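Local atomic coordinates of glycosyl transferase family 8 (Streptococcus pneumoniae, PDB entry 5GVV), a protein that transfers galactose from UDP-galactose to the terminal glucose of the already glycosylated serine-rich repeat protein PsrP, the third step of its O-glycosylation. Residues A89-P94 / Q178-M183; N126-A131 / V139-G144; T116-L121 / S190-Q195; K25-H30 / L34-L39; C65-S70 / P94-E99. All blocks are in the same frame, centred on the assembly; numbering follows the deposited sequence.

Interaction 1 of 5, residues A89-P94 / Q178-M183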
# COMPACT_ATOMS: atom_id res chain seq x y z
N ALA A 89 3.80 -20.58 0.21
CA ALA A 89 2.60 -20.73 1.03
C ALA A 89 1.48 -21.51 0.33
O ALA A 89 0.58 -22.03 0.99
CB ALA A 89 2.10 -19.37 1.49
N ARG A 90 1.54 -21.59 -0.99
CA ARG A 90 0.50 -22.27 -1.76
C ARG A 90 0.47 -23.78 -1.48
O ARG A 90 -0.50 -24.46 -1.80
CB ARG A 90 0.66 -21.98 -3.26
CG ARG A 90 1.99 -22.39 -3.87
CD ARG A 90 2.18 -21.82 -5.28
NE ARG A 90 2.99 -20.60 -5.27
CZ ARG A 90 3.21 -19.83 -6.34
NH1 ARG A 90 3.96 -18.74 -6.24
NH2 ARG A 90 2.67 -20.16 -7.51
N TYR A 91 1.53 -24.28 -0.85
CA TYR A 91 1.59 -25.68 -0.43
C TYR A 91 0.46 -26.01 0.55
O TYR A 91 -0.10 -27.11 0.53
CB TYR A 91 2.94 -26.00 0.23
CG TYR A 91 4.16 -25.94 -0.67
CD1 TYR A 91 4.03 -25.77 -2.05
CD2 TYR A 91 5.44 -26.06 -0.15
CE1 TYR A 91 5.14 -25.72 -2.87
CE2 TYR A 91 6.56 -26.00 -0.96
CZ TYR A 91 6.40 -25.84 -2.32
OH TYR A 91 7.51 -25.79 -3.14
N PHE A 92 0.12 -25.04 1.41
CA PHE A 92 -0.82 -25.27 2.51
C PHE A 92 -2.28 -25.05 2.12
O PHE A 92 -3.16 -25.01 2.99
CB PHE A 92 -0.47 -24.38 3.71
CG PHE A 92 0.92 -24.60 4.24
CD1 PHE A 92 1.17 -25.61 5.15
CD2 PHE A 92 1.96 -23.79 3.82
CE1 PHE A 92 2.45 -25.81 5.65
CE2 PHE A 92 3.25 -23.98 4.31
CZ PHE A 92 3.49 -24.99 5.23
N ILE A 93 -2.55 -24.90 0.83
CA ILE A 93 -3.91 -24.69 0.34
C ILE A 93 -4.95 -25.69 0.88
O ILE A 93 -5.98 -25.28 1.41
CB ILE A 93 -3.97 -24.59 -1.21
CG1 ILE A 93 -3.44 -23.22 -1.66
CG2 ILE A 93 -5.38 -24.78 -1.72
CD1 ILE A 93 -3.23 -23.10 -3.17
N PRO A 94 -4.68 -27.01 0.78
CA PRO A 94 -5.73 -27.93 1.23
C PRO A 94 -5.92 -27.97 2.75
O PRO A 94 -6.80 -28.68 3.23
CB PRO A 94 -5.25 -29.30 0.72
CG PRO A 94 -3.77 -29.17 0.66
CD PRO A 94 -3.51 -27.74 0.26
N GLN A 178 7.94 -23.48 -8.06
CA GLN A 178 7.46 -23.85 -9.37
C GLN A 178 8.19 -25.09 -9.88
O GLN A 178 7.56 -26.02 -10.38
CB GLN A 178 7.64 -22.69 -10.35
CG GLN A 178 7.11 -22.96 -11.75
CD GLN A 178 7.01 -21.71 -12.59
OE1 GLN A 178 6.32 -20.76 -12.22
NE2 GLN A 178 7.70 -21.70 -13.72
N SER A 179 9.51 -25.10 -9.74
CA SER A 179 10.31 -26.27 -10.08
C SER A 179 9.87 -27.49 -9.29
O SER A 179 9.88 -28.61 -9.80
CB SER A 179 11.80 -26.00 -9.83
OG SER A 179 12.33 -25.07 -10.76
N ILE A 180 9.50 -27.27 -8.03
CA ILE A 180 9.04 -28.35 -7.16
C ILE A 180 7.70 -28.91 -7.64
O ILE A 180 7.51 -30.13 -7.69
CB ILE A 180 8.90 -27.88 -5.70
CG1 ILE A 180 10.22 -27.32 -5.17
CG2 ILE A 180 8.38 -29.01 -4.82
CD1 ILE A 180 11.40 -28.28 -5.31
N LEU A 181 6.78 -28.01 -7.97
CA LEU A 181 5.45 -28.40 -8.44
C LEU A 181 5.50 -29.21 -9.74
O LEU A 181 4.77 -30.19 -9.90
CB LEU A 181 4.57 -27.16 -8.63
CG LEU A 181 4.02 -26.52 -7.36
CD1 LEU A 181 3.67 -25.06 -7.59
CD2 LEU A 181 2.81 -27.28 -6.87
N ASN A 182 6.37 -28.81 -10.66
CA ASN A 182 6.54 -29.54 -11.91
C ASN A 182 7.21 -30.89 -11.70
O ASN A 182 6.87 -31.88 -12.35
CB ASN A 182 7.33 -28.70 -12.91
CG ASN A 182 6.46 -27.70 -13.64
OD1 ASN A 182 5.91 -28.00 -14.70
ND2 ASN A 182 6.30 -26.52 -13.06
N MSE A 183 8.17 -30.92 -10.80
CA MSE A 183 8.87 -32.17 -10.53
C MSE A 183 7.98 -33.16 -9.83
O MSE A 183 8.29 -34.32 -9.89
CB MSE A 183 10.15 -31.88 -9.78
CG MSE A 183 10.60 -32.93 -8.80
SE MSE A 183 12.38 -32.55 -8.21
CE MSE A 183 12.62 -30.75 -8.93

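Interaction 2 of 5, residues N126-A131 / V139-G144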
# COMPACT_ATOMS: atom_id res chain seq x y z
N ASN A 126 -6.87 -35.35 -13.13
CA ASN A 126 -5.70 -34.49 -13.01
C ASN A 126 -5.67 -33.77 -11.67
O ASN A 126 -6.70 -33.30 -11.19
CB ASN A 126 -5.66 -33.47 -14.16
CG ASN A 126 -5.35 -34.11 -15.50
OD1 ASN A 126 -6.05 -33.88 -16.49
ND2 ASN A 126 -4.30 -34.92 -15.55
N TYR A 127 -4.49 -33.69 -11.06
CA TYR A 127 -4.32 -32.98 -9.79
C TYR A 127 -4.59 -31.49 -9.95
O TYR A 127 -4.99 -30.81 -9.00
CB TYR A 127 -2.90 -33.17 -9.25
CG TYR A 127 -2.56 -34.56 -8.75
CD1 TYR A 127 -2.54 -34.85 -7.39
CD2 TYR A 127 -2.21 -35.58 -9.63
CE1 TYR A 127 -2.22 -36.11 -6.92
CE2 TYR A 127 -1.88 -36.84 -9.18
CZ TYR A 127 -1.89 -37.10 -7.82
OH TYR A 127 -1.56 -38.35 -7.37
N LEU A 128 -4.37 -30.98 -11.16
CA LEU A 128 -4.55 -29.55 -11.43
C LEU A 128 -4.61 -29.24 -12.93
O LEU A 128 -4.40 -30.11 -13.77
CB LEU A 128 -3.44 -28.73 -10.77
CG LEU A 128 -1.99 -28.90 -11.26
CD1 LEU A 128 -1.64 -27.95 -12.40
CD2 LEU A 128 -1.01 -28.72 -10.11
N ALA A 129 -4.91 -27.97 -13.23
CA ALA A 129 -4.81 -27.44 -14.58
C ALA A 129 -3.93 -26.20 -14.55
O ALA A 129 -4.02 -25.40 -13.61
CB ALA A 129 -6.19 -27.09 -15.14
N ALA A 130 -3.08 -26.03 -15.56
CA ALA A 130 -2.16 -24.89 -15.58
C ALA A 130 -1.74 -24.54 -17.00
O ALA A 130 -1.82 -25.38 -17.91
CB ALA A 130 -0.93 -25.19 -14.73
N ALA A 131 -1.27 -23.31 -17.20
CA ALA A 131 -0.75 -22.89 -18.50
C ALA A 131 0.73 -23.19 -18.59
O ALA A 131 1.42 -23.25 -17.57
CB ALA A 131 -1.00 -21.39 -18.72
N VAL A 139 10.21 -24.60 -19.22
CA VAL A 139 9.85 -26.01 -19.13
C VAL A 139 8.68 -26.19 -18.16
O VAL A 139 8.58 -25.48 -17.16
CB VAL A 139 11.07 -26.87 -18.72
CG1 VAL A 139 11.52 -26.51 -17.31
CG2 VAL A 139 10.75 -28.35 -18.83
N GLY A 140 7.78 -27.11 -18.48
CA GLY A 140 6.63 -27.36 -17.64
C GLY A 140 5.67 -26.19 -17.61
O GLY A 140 5.67 -25.34 -18.50
N PHE A 141 4.84 -26.14 -16.56
CA PHE A 141 3.81 -25.12 -16.45
C PHE A 141 4.21 -23.96 -15.54
O PHE A 141 5.06 -24.11 -14.66
CB PHE A 141 2.50 -25.74 -15.97
CG PHE A 141 2.63 -26.50 -14.67
CD1 PHE A 141 2.55 -25.84 -13.46
CD2 PHE A 141 2.79 -27.88 -14.68
CE1 PHE A 141 2.65 -26.53 -12.26
CE2 PHE A 141 2.89 -28.58 -13.49
CZ PHE A 141 2.82 -27.91 -12.27
N ASN A 142 3.57 -22.81 -15.74
CA ASN A 142 3.74 -21.70 -14.81
C ASN A 142 2.81 -21.88 -13.61
O ASN A 142 1.64 -22.23 -13.78
CB ASN A 142 3.47 -20.36 -15.49
CG ASN A 142 3.62 -19.18 -14.54
OD1 ASN A 142 2.69 -18.83 -13.82
ND2 ASN A 142 4.80 -18.57 -14.53
N ALA A 143 3.32 -21.64 -12.41
CA ALA A 143 2.60 -21.97 -11.18
C ALA A 143 1.70 -20.84 -10.67
O ALA A 143 1.03 -21.00 -9.65
CB ALA A 143 3.58 -22.37 -10.10
N GLY A 144 1.69 -19.72 -11.38
CA GLY A 144 0.98 -18.53 -10.93
C GLY A 144 -0.53 -18.60 -11.07
O GLY A 144 -1.26 -17.79 -10.49
O HOH W 1 -0.67 -21.72 -15.10

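Interaction 3 of 5, residues T116-L121 / S190-Q195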
# COMPACT_ATOMS: atom_id res chain seq x y z
N THR A 116 -15.53 -17.49 -16.07
CA THR A 116 -16.49 -18.59 -15.96
C THR A 116 -15.99 -19.92 -16.54
O THR A 116 -16.05 -20.96 -15.88
CB THR A 116 -17.84 -18.23 -16.63
OG1 THR A 116 -18.45 -17.14 -15.92
CG2 THR A 116 -18.78 -19.42 -16.60
N ASP A 117 -15.47 -19.87 -17.77
CA ASP A 117 -14.95 -21.05 -18.46
C ASP A 117 -13.82 -21.71 -17.68
O ASP A 117 -13.65 -22.93 -17.73
CB ASP A 117 -14.45 -20.67 -19.86
CG ASP A 117 -15.56 -20.18 -20.77
OD1 ASP A 117 -16.73 -20.52 -20.52
OD2 ASP A 117 -15.25 -19.46 -21.75
N LEU A 118 -13.03 -20.90 -16.98
CA LEU A 118 -11.92 -21.41 -16.17
C LEU A 118 -12.44 -22.04 -14.88
O LEU A 118 -11.96 -23.11 -14.47
CB LEU A 118 -10.94 -20.28 -15.85
CG LEU A 118 -9.82 -20.61 -14.86
CD1 LEU A 118 -9.01 -21.80 -15.34
CD2 LEU A 118 -8.91 -19.40 -14.63
N PHE A 119 -13.41 -21.39 -14.25
CA PHE A 119 -14.03 -21.90 -13.03
C PHE A 119 -14.70 -23.25 -13.28
O PHE A 119 -14.72 -24.12 -12.40
CB PHE A 119 -15.10 -20.91 -12.54
CG PHE A 119 -14.55 -19.65 -11.92
CD1 PHE A 119 -13.51 -19.71 -11.00
CD2 PHE A 119 -15.09 -18.42 -12.25
CE1 PHE A 119 -13.01 -18.54 -10.42
CE2 PHE A 119 -14.60 -17.25 -11.67
CZ PHE A 119 -13.55 -17.31 -10.76
N GLU A 120 -15.24 -23.42 -14.48
CA GLU A 120 -16.06 -24.59 -14.80
C GLU A 120 -15.30 -25.71 -15.50
O GLU A 120 -15.89 -26.70 -15.92
CB GLU A 120 -17.23 -24.18 -15.70
CG GLU A 120 -18.30 -23.35 -15.02
CD GLU A 120 -19.38 -22.90 -15.99
OE1 GLU A 120 -19.21 -23.13 -17.21
OE2 GLU A 120 -20.39 -22.31 -15.54
N LEU A 121 -13.98 -25.55 -15.63
CA LEU A 121 -13.18 -26.57 -16.29
C LEU A 121 -13.24 -27.87 -15.51
O LEU A 121 -13.17 -27.86 -14.28
CB LEU A 121 -11.73 -26.11 -16.45
CG LEU A 121 -10.78 -27.12 -17.11
CD1 LEU A 121 -11.28 -27.49 -18.49
CD2 LEU A 121 -9.37 -26.58 -17.18
N SER A 190 -3.82 -30.92 -16.37
CA SER A 190 -4.54 -30.43 -17.55
C SER A 190 -3.93 -29.12 -18.03
O SER A 190 -3.33 -28.38 -17.25
CB SER A 190 -6.02 -30.22 -17.22
OG SER A 190 -6.60 -31.38 -16.65
N SER A 191 -4.10 -28.82 -19.32
CA SER A 191 -3.56 -27.59 -19.89
C SER A 191 -4.58 -26.45 -19.96
O SER A 191 -5.74 -26.66 -20.32
CB SER A 191 -2.99 -27.85 -21.29
OG SER A 191 -1.76 -28.54 -21.24
N LEU A 192 -4.13 -25.25 -19.61
CA LEU A 192 -4.93 -24.04 -19.82
C LEU A 192 -4.36 -23.28 -21.00
O LEU A 192 -3.15 -23.34 -21.25
CB LEU A 192 -4.88 -23.14 -18.59
CG LEU A 192 -5.45 -23.69 -17.28
CD1 LEU A 192 -5.19 -22.72 -16.14
CD2 LEU A 192 -6.94 -23.94 -17.43
N GLU A 193 -5.22 -22.56 -21.73
CA GLU A 193 -4.76 -21.68 -22.80
C GLU A 193 -3.86 -20.59 -22.23
O GLU A 193 -3.96 -20.25 -21.04
CB GLU A 193 -5.96 -21.04 -23.52
CG GLU A 193 -6.82 -22.02 -24.31
CD GLU A 193 -8.31 -21.84 -24.02
OE1 GLU A 193 -8.88 -20.81 -24.44
OE2 GLU A 193 -8.90 -22.73 -23.36
N ASP A 194 -2.98 -20.05 -23.06
CA ASP A 194 -2.05 -19.01 -22.61
C ASP A 194 -2.78 -17.79 -22.04
O ASP A 194 -2.27 -17.12 -21.14
CB ASP A 194 -1.13 -18.56 -23.76
CG ASP A 194 -0.12 -19.62 -24.16
OD1 ASP A 194 0.25 -20.45 -23.30
OD2 ASP A 194 0.32 -19.61 -25.33
N GLN A 195 -3.98 -17.52 -22.55
CA GLN A 195 -4.71 -16.32 -22.13
C GLN A 195 -5.20 -16.38 -20.68
O GLN A 195 -5.63 -15.37 -20.12
CB GLN A 195 -5.88 -16.03 -23.07
CG GLN A 195 -7.18 -16.76 -22.72
CD GLN A 195 -8.41 -15.99 -23.18
OE1 GLN A 195 -8.44 -14.75 -23.14
NE2 GLN A 195 -9.45 -16.71 -23.61

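Interaction 4 of 5, residues K25-H30 / L34-L39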
# COMPACT_ATOMS: atom_id res chain seq x y z
N LYS A 25 -8.97 -6.71 -6.70
CA LYS A 25 -9.85 -5.73 -7.34
C LYS A 25 -10.15 -6.09 -8.79
O LYS A 25 -11.30 -6.01 -9.23
CB LYS A 25 -9.25 -4.32 -7.26
CG LYS A 25 -9.54 -3.61 -5.95
CD LYS A 25 -9.33 -2.10 -6.04
CE LYS A 25 -7.86 -1.72 -6.02
NZ LYS A 25 -7.65 -0.28 -5.65
N SER A 26 -9.13 -6.49 -9.54
CA SER A 26 -9.32 -6.84 -10.94
C SER A 26 -10.22 -8.08 -11.07
O SER A 26 -11.08 -8.13 -11.94
CB SER A 26 -7.98 -7.05 -11.65
OG SER A 26 -7.28 -8.18 -11.16
N LEU A 27 -10.02 -9.05 -10.18
CA LEU A 27 -10.85 -10.26 -10.14
C LEU A 27 -12.32 -9.93 -9.84
O LEU A 27 -13.23 -10.42 -10.53
CB LEU A 27 -10.31 -11.24 -9.09
CG LEU A 27 -11.09 -12.52 -8.79
CD1 LEU A 27 -11.17 -13.42 -10.01
CD2 LEU A 27 -10.47 -13.27 -7.62
N CYS A 28 -12.55 -9.10 -8.83
CA CYS A 28 -13.91 -8.76 -8.40
C CYS A 28 -14.61 -7.83 -9.37
O CYS A 28 -15.84 -7.80 -9.46
CB CYS A 28 -13.88 -8.13 -7.00
SG CYS A 28 -13.32 -9.24 -5.70
N ARG A 29 -13.82 -7.04 -10.09
CA ARG A 29 -14.35 -6.15 -11.12
C ARG A 29 -15.15 -6.93 -12.17
O ARG A 29 -16.18 -6.46 -12.66
CB ARG A 29 -13.20 -5.40 -11.79
CG ARG A 29 -13.60 -4.57 -13.00
CD ARG A 29 -14.61 -3.50 -12.63
NE ARG A 29 -14.87 -2.60 -13.76
CZ ARG A 29 -15.83 -2.79 -14.66
NH1 ARG A 29 -16.63 -3.84 -14.57
NH2 ARG A 29 -15.98 -1.93 -15.65
N HIS A 30 -14.69 -8.14 -12.49
CA HIS A 30 -15.25 -8.88 -13.61
C HIS A 30 -15.94 -10.19 -13.20
O HIS A 30 -16.52 -10.87 -14.05
CB HIS A 30 -14.16 -9.17 -14.64
CG HIS A 30 -13.50 -7.94 -15.19
ND1 HIS A 30 -14.12 -7.12 -16.10
CD2 HIS A 30 -12.28 -7.40 -14.95
CE1 HIS A 30 -13.31 -6.12 -16.40
NE2 HIS A 30 -12.19 -6.27 -15.72
N LEU A 34 -17.67 -14.67 -5.26
CA LEU A 34 -16.37 -15.30 -5.05
C LEU A 34 -16.10 -15.56 -3.58
O LEU A 34 -16.20 -14.66 -2.74
CB LEU A 34 -15.27 -14.41 -5.64
CG LEU A 34 -15.48 -13.93 -7.07
CD1 LEU A 34 -14.45 -12.88 -7.41
CD2 LEU A 34 -15.39 -15.08 -8.05
N LYS A 35 -15.76 -16.80 -3.25
CA LYS A 35 -15.27 -17.11 -1.92
C LYS A 35 -13.75 -17.08 -1.99
O LYS A 35 -13.12 -18.01 -2.51
CB LYS A 35 -15.76 -18.49 -1.46
CG LYS A 35 -15.37 -18.83 -0.03
CD LYS A 35 -16.02 -20.13 0.39
CE LYS A 35 -15.64 -20.53 1.80
NZ LYS A 35 -16.19 -21.88 2.11
N ILE A 36 -13.18 -15.99 -1.50
CA ILE A 36 -11.74 -15.77 -1.60
C ILE A 36 -11.01 -16.13 -0.31
O ILE A 36 -11.30 -15.57 0.76
CB ILE A 36 -11.43 -14.31 -1.97
CG1 ILE A 36 -11.96 -13.99 -3.38
CG2 ILE A 36 -9.93 -14.04 -1.91
CD1 ILE A 36 -11.81 -12.54 -3.78
N TYR A 37 -10.05 -17.04 -0.41
CA TYR A 37 -9.16 -17.33 0.71
C TYR A 37 -7.88 -16.52 0.52
O TYR A 37 -7.40 -16.38 -0.61
CB TYR A 37 -8.79 -18.82 0.74
CG TYR A 37 -9.95 -19.77 0.98
CD1 TYR A 37 -10.13 -20.36 2.23
CD2 TYR A 37 -10.84 -20.11 -0.03
CE1 TYR A 37 -11.17 -21.24 2.47
CE2 TYR A 37 -11.89 -21.00 0.19
CZ TYR A 37 -12.04 -21.56 1.45
OH TYR A 37 -13.08 -22.44 1.70
N LEU A 38 -7.34 -15.97 1.60
CA LEU A 38 -6.06 -15.27 1.51
C LEU A 38 -5.09 -15.79 2.56
O LEU A 38 -5.24 -15.52 3.76
CB LEU A 38 -6.23 -13.75 1.67
CG LEU A 38 -4.96 -12.91 1.71
CD1 LEU A 38 -4.09 -13.20 0.50
CD2 LEU A 38 -5.30 -11.43 1.78
N LEU A 39 -4.10 -16.55 2.11
CA LEU A 39 -3.09 -17.09 3.01
C LEU A 39 -2.08 -16.00 3.35
O LEU A 39 -1.50 -15.37 2.46
CB LEU A 39 -2.39 -18.30 2.37
CG LEU A 39 -3.05 -19.66 2.60
CD1 LEU A 39 -4.42 -19.73 1.95
CD2 LEU A 39 -2.16 -20.81 2.11

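Interaction 5 of 5, residues C65-S70 / P94-E99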
# COMPACT_ATOMS: atom_id res chain seq x y z
N CYS A 65 -6.78 -16.67 6.11
CA CYS A 65 -6.07 -17.90 6.42
C CYS A 65 -4.71 -17.57 7.03
O CYS A 65 -3.74 -17.32 6.31
CB CYS A 65 -5.93 -18.76 5.17
SG CYS A 65 -7.53 -19.19 4.46
N LYS A 66 -4.65 -17.57 8.36
CA LYS A 66 -3.44 -17.17 9.07
C LYS A 66 -2.45 -18.32 9.21
O LYS A 66 -2.71 -19.31 9.90
CB LYS A 66 -3.79 -16.58 10.44
CG LYS A 66 -4.23 -15.11 10.38
CD LYS A 66 -3.09 -14.24 9.86
CE LYS A 66 -3.36 -12.75 10.06
NZ LYS A 66 -4.30 -12.19 9.05
N LEU A 67 -1.30 -18.17 8.55
CA LEU A 67 -0.23 -19.16 8.65
C LEU A 67 0.64 -18.85 9.87
O LEU A 67 1.83 -18.54 9.74
CB LEU A 67 0.61 -19.21 7.37
CG LEU A 67 -0.07 -19.76 6.12
CD1 LEU A 67 -0.88 -18.67 5.48
CD2 LEU A 67 0.93 -20.29 5.13
N ILE A 68 0.04 -18.95 11.05
CA ILE A 68 0.74 -18.68 12.29
C ILE A 68 0.85 -19.97 13.08
O ILE A 68 -0.17 -20.58 13.43
CB ILE A 68 0.00 -17.61 13.12
CG1 ILE A 68 -0.15 -16.32 12.30
CG2 ILE A 68 0.74 -17.35 14.43
CD1 ILE A 68 -1.00 -15.25 12.98
N GLY A 69 2.08 -20.40 13.36
CA GLY A 69 2.30 -21.65 14.07
C GLY A 69 3.45 -22.45 13.47
O GLY A 69 3.91 -22.16 12.37
N SER A 70 3.89 -23.46 14.21
CA SER A 70 5.04 -24.28 13.81
C SER A 70 4.72 -25.21 12.65
O SER A 70 5.60 -25.54 11.86
CB SER A 70 5.54 -25.09 15.01
OG SER A 70 4.57 -26.05 15.41
N PRO A 94 -4.68 -27.01 0.78
CA PRO A 94 -5.73 -27.93 1.23
C PRO A 94 -5.92 -27.97 2.75
O PRO A 94 -6.80 -28.68 3.23
CB PRO A 94 -5.25 -29.30 0.72
CG PRO A 94 -3.77 -29.17 0.66
CD PRO A 94 -3.51 -27.74 0.26
N ASP A 95 -5.12 -27.21 3.48
CA ASP A 95 -5.28 -27.12 4.93
C ASP A 95 -6.33 -26.07 5.32
O ASP A 95 -6.77 -26.02 6.47
CB ASP A 95 -3.94 -26.81 5.61
CG ASP A 95 -2.98 -27.99 5.57
OD1 ASP A 95 -3.45 -29.14 5.62
OD2 ASP A 95 -1.75 -27.76 5.48
N PHE A 96 -6.72 -25.23 4.36
CA PHE A 96 -7.68 -24.16 4.62
C PHE A 96 -8.95 -24.25 3.78
O PHE A 96 -10.05 -23.98 4.27
CB PHE A 96 -7.03 -22.79 4.38
CG PHE A 96 -5.90 -22.48 5.31
CD1 PHE A 96 -4.58 -22.70 4.91
CD2 PHE A 96 -6.14 -21.97 6.58
CE1 PHE A 96 -3.53 -22.41 5.76
CE2 PHE A 96 -5.09 -21.68 7.44
CZ PHE A 96 -3.78 -21.90 7.03
N VAL A 97 -8.80 -24.60 2.50
CA VAL A 97 -9.92 -24.59 1.56
C VAL A 97 -10.81 -25.82 1.73
O VAL A 97 -10.31 -26.95 1.77
CB VAL A 97 -9.41 -24.51 0.11
CG1 VAL A 97 -10.58 -24.38 -0.86
CG2 VAL A 97 -8.47 -23.32 -0.05
N THR A 98 -12.12 -25.61 1.83
CA THR A 98 -13.06 -26.69 2.09
C THR A 98 -13.72 -27.19 0.81
O THR A 98 -14.35 -28.25 0.79
CB THR A 98 -14.17 -26.25 3.07
OG1 THR A 98 -14.98 -25.24 2.46
CG2 THR A 98 -13.56 -25.71 4.35
N GLU A 99 -13.57 -26.42 -0.27
CA GLU A 99 -14.15 -26.80 -1.55
C GLU A 99 -13.31 -27.86 -2.25
O GLU A 99 -12.09 -27.92 -2.06
CB GLU A 99 -14.35 -25.58 -2.45
CG GLU A 99 -15.48 -24.64 -2.00
CD GLU A 99 -15.11 -23.78 -0.80
OE1 GLU A 99 -13.92 -23.68 -0.46
OE2 GLU A 99 -16.04 -23.20 -0.20

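Interaction 1 of 5, residues A89-P94 / Q178-M183
Tyr-91 reaches helix 176-185 with its phenol end: OH lies 3.6 Å from Ile-180 CB and 3.7 Å from both Ile-180 CG1 and Ile-180 CG2, so the oxygen sits against the branch point rather than against one methyl. The two side chains cross at about a right angle, and Ile-180 CG2 approaches the ring obliquely. With CG anti to its carbonyl carbon (chi1 -66°), the tyrosine spans a wide gap between backbones, for its CA is 9.3 Å from that of Leu-181. The second touch is looser: Arg-90 CD passes 4.2 Å from Leu-181 CD1, a contact of the aliphatic shaft only. On the helix, Asn-182 ND2 donates almost straight (174°) to Gln-178 O at 3.0 Å, from the face of that carbonyl opposite the one used by Asn-182 N.

The polar ends of both long side chains find their hydrogen-bonding or ionic partners outside the two segments. Tyr-91 OH is hydrogen-bonded to Thr-166 OG1, while Arg-90 NE forms a salt bridge with Asp-177 OD2 and its side chain touches the bound UDP. Chemically, then, the contact is buried van der Waals packing, with the hydroxyl oxygen on Ile-180 satisfied by Thr-166 and the guanidinium probably steadied by Asp-177.

Interaction 2 of 5, residues N126-A131 / V139-G144
Ala-131 and Asn-142 join the backbones: Asn-142 N donates to Ala-131 O at 2.9 Å (151° at the hydrogen), with a C=O...N angle of 161°. A water adds a second link, accepting from Ala-131 N and donating to Asn-142 O, each 2.7 Å from the water oxygen. The backbone position of Phe-141 puts its CB 3.2 Å from Ala-131 O and 3.7 Å from Ala-130 CB. A chi1 of 55° then sets CG between the backbone N and the carbonyl carbon, turning the ring toward Ala-130 CB, which approaches obliquely, and Leu-128 CD1, which stands over one face, 4.5 Å from Phe-141 CZ. The ring also meets Tyr-189 edge-to-face. Asn-142 OD1 accepts from Gly-144 N at 2.8 Å, the donor lying well above the carbonyl plane, and also bonds Asn-197 ND2. The bond from Gly-144 N closes an Asx turn, placed where the chain enters strand 145-149 of the GT-A sheet and beside the manganese site, the nearest side-chain atoms of Asn-142 and the metal ligand His-227 being about 3 Å apart.

Interaction 3 of 5, residues T116-L121 / S190-Q195
Flat groups play no part where Leu-118 and Leu-121 meet Leu-192: neither a ring face nor an edge is used, and methyl groups make the whole contact. The only aromatic ring in the two segments, Phe-119, packs instead on Val-8, Leu-103 and the side chain of Arg-6. Leu-192 CD2 is the shared atom, lying 3.6 Å from Leu-118 CD1 and equally 3.6 Å from Leu-121 CD2. Its sister methyl Leu-192 CD1 is 4.0 Å from Leu-118 CD1, so Leu-118 touches both branches whereas Leu-121 meets one. Leu-118 crosses Leu-192 at about a right angle, and Leu-121 comes in at a slant. Both leucines of the first segment set CG anti to the backbone N (chi1 173° and 179°), and the two side chains, three residues apart, close on Leu-192, one from within helix 116-119 and the other from just past it. The backbones stay well apart, with Leu-118 CA 8.3 Å from Leu-192 CA. Leu-121 and Leu-192 also both rest on Ala-129, and Leu-118 touches Leu-103. The short helix 116-119 and the residues after it thus pack on strand 189-192, an edge strand of its sheet within this chain, and on neighbouring strand 128-131, with strand 101-105 also beneath the helix.

Interaction 4 of 5, residues K25-H30 / L34-L39
Leu-27 and Leu-34 seal the second half of a beta-alpha-beta unit, in which helix 17-30 connects strand 6-11 with parallel strand 34-40. The short helix and strand segments run nearly antiparallel, at 169°, with their axes 10.8 Å apart, a gap filled by four buried side chains. Packing is closest where the chain has just turned: Leu-34 CD1 presses on the branch carbon of Leu-27, 3.7 Å from CG, and lies 4.0 Å from Leu-27 CD2, the two leucines meeting at a slant. Leu-27 reaches this place by holding CG anti to its backbone N (chi1 175°), and it also packs on Val-8 and Phe-10 of strand 6-11. The contacts of Cys-28 and Ile-36 are looser, Cys-28 SG being 4.2 Å from Leu-34 CD1. Beyond them the chain continues to Arg-29 and His-30, which are partly exposed and stay off the strand. On the strand, partly exposed Lys-35 leads away from the helix to a salt bridge with Glu-99. Farther along, Ile-36 extends one methyl to two helix residues at once: CD1 is 4.1 Å from Cys-28 SG and also 4.1 Å from Leu-27 CD2, which it meets tip to tip.

Interaction 5 of 5, residues C65-S70 / P94-E99
At strand 61-66, an edge strand of the GT-A sheet, Cys-65 is covered by the ring of Phe-96, a residue of the loop leading to strand 101-105. The evidence for a CH-pi contact is direct: Cys-65 CB lies 3.7 Å from the ring centroid and 20° off its normal, over one face, and is displaced toward Phe-96 CD2 at 3.5 Å. The sulfur comes in obliquely, SG being 4.4 Å from the centroid and 41° off the normal, and it also touches Phe-96 CB at 3.6 Å. A chi1 of -64°, with CG anti to the carbonyl carbon, carries the ring along the departing chain, where CZ comes 4.0 Å from Lys-66 O and CE1 4.4 Å from Leu-67 CG. Lys-66 O also accepts a weak bond from Ile-68 N at 3.0 Å. Lys-66 NZ has its own partners in Asn-40 and Asp-64. The whole combines a Cys sulfur-aromatic contact, laid over the last residues of an edge strand, with an inverse gamma turn centred on Leu-67, through which the chain leaves the sheet.

In the fold
All five contacts lie within the glycosyltransferase family 8 region, and interactions 2 to 5 reach its seven-stranded mixed sheet. Interaction 4 closes first along the chain. Interactions 1 and 5 interlace and share Pro-94; interactions 1 and 3 also cross, and interaction 2 is nested inside both. Toward one sheet edge, interactions 4 and 5 (centres 17 Å apart) use adjacent strands 34-40 and 61-66, and Lys-35 and Tyr-37 bind Glu-99 of loop segment 94-99. Toward the other, interactions 2 and 3 (centres 11 Å apart) use strands 128-131 and 189-192. Probable hydrogen bonds Phe-141 N to Asn-182 OD1 and Ala-143 N to Gln-178 OE1 join interactions 1 and 2 (centres 10 Å apart), probably helping hold helix 176-185 near the UDP-manganese site.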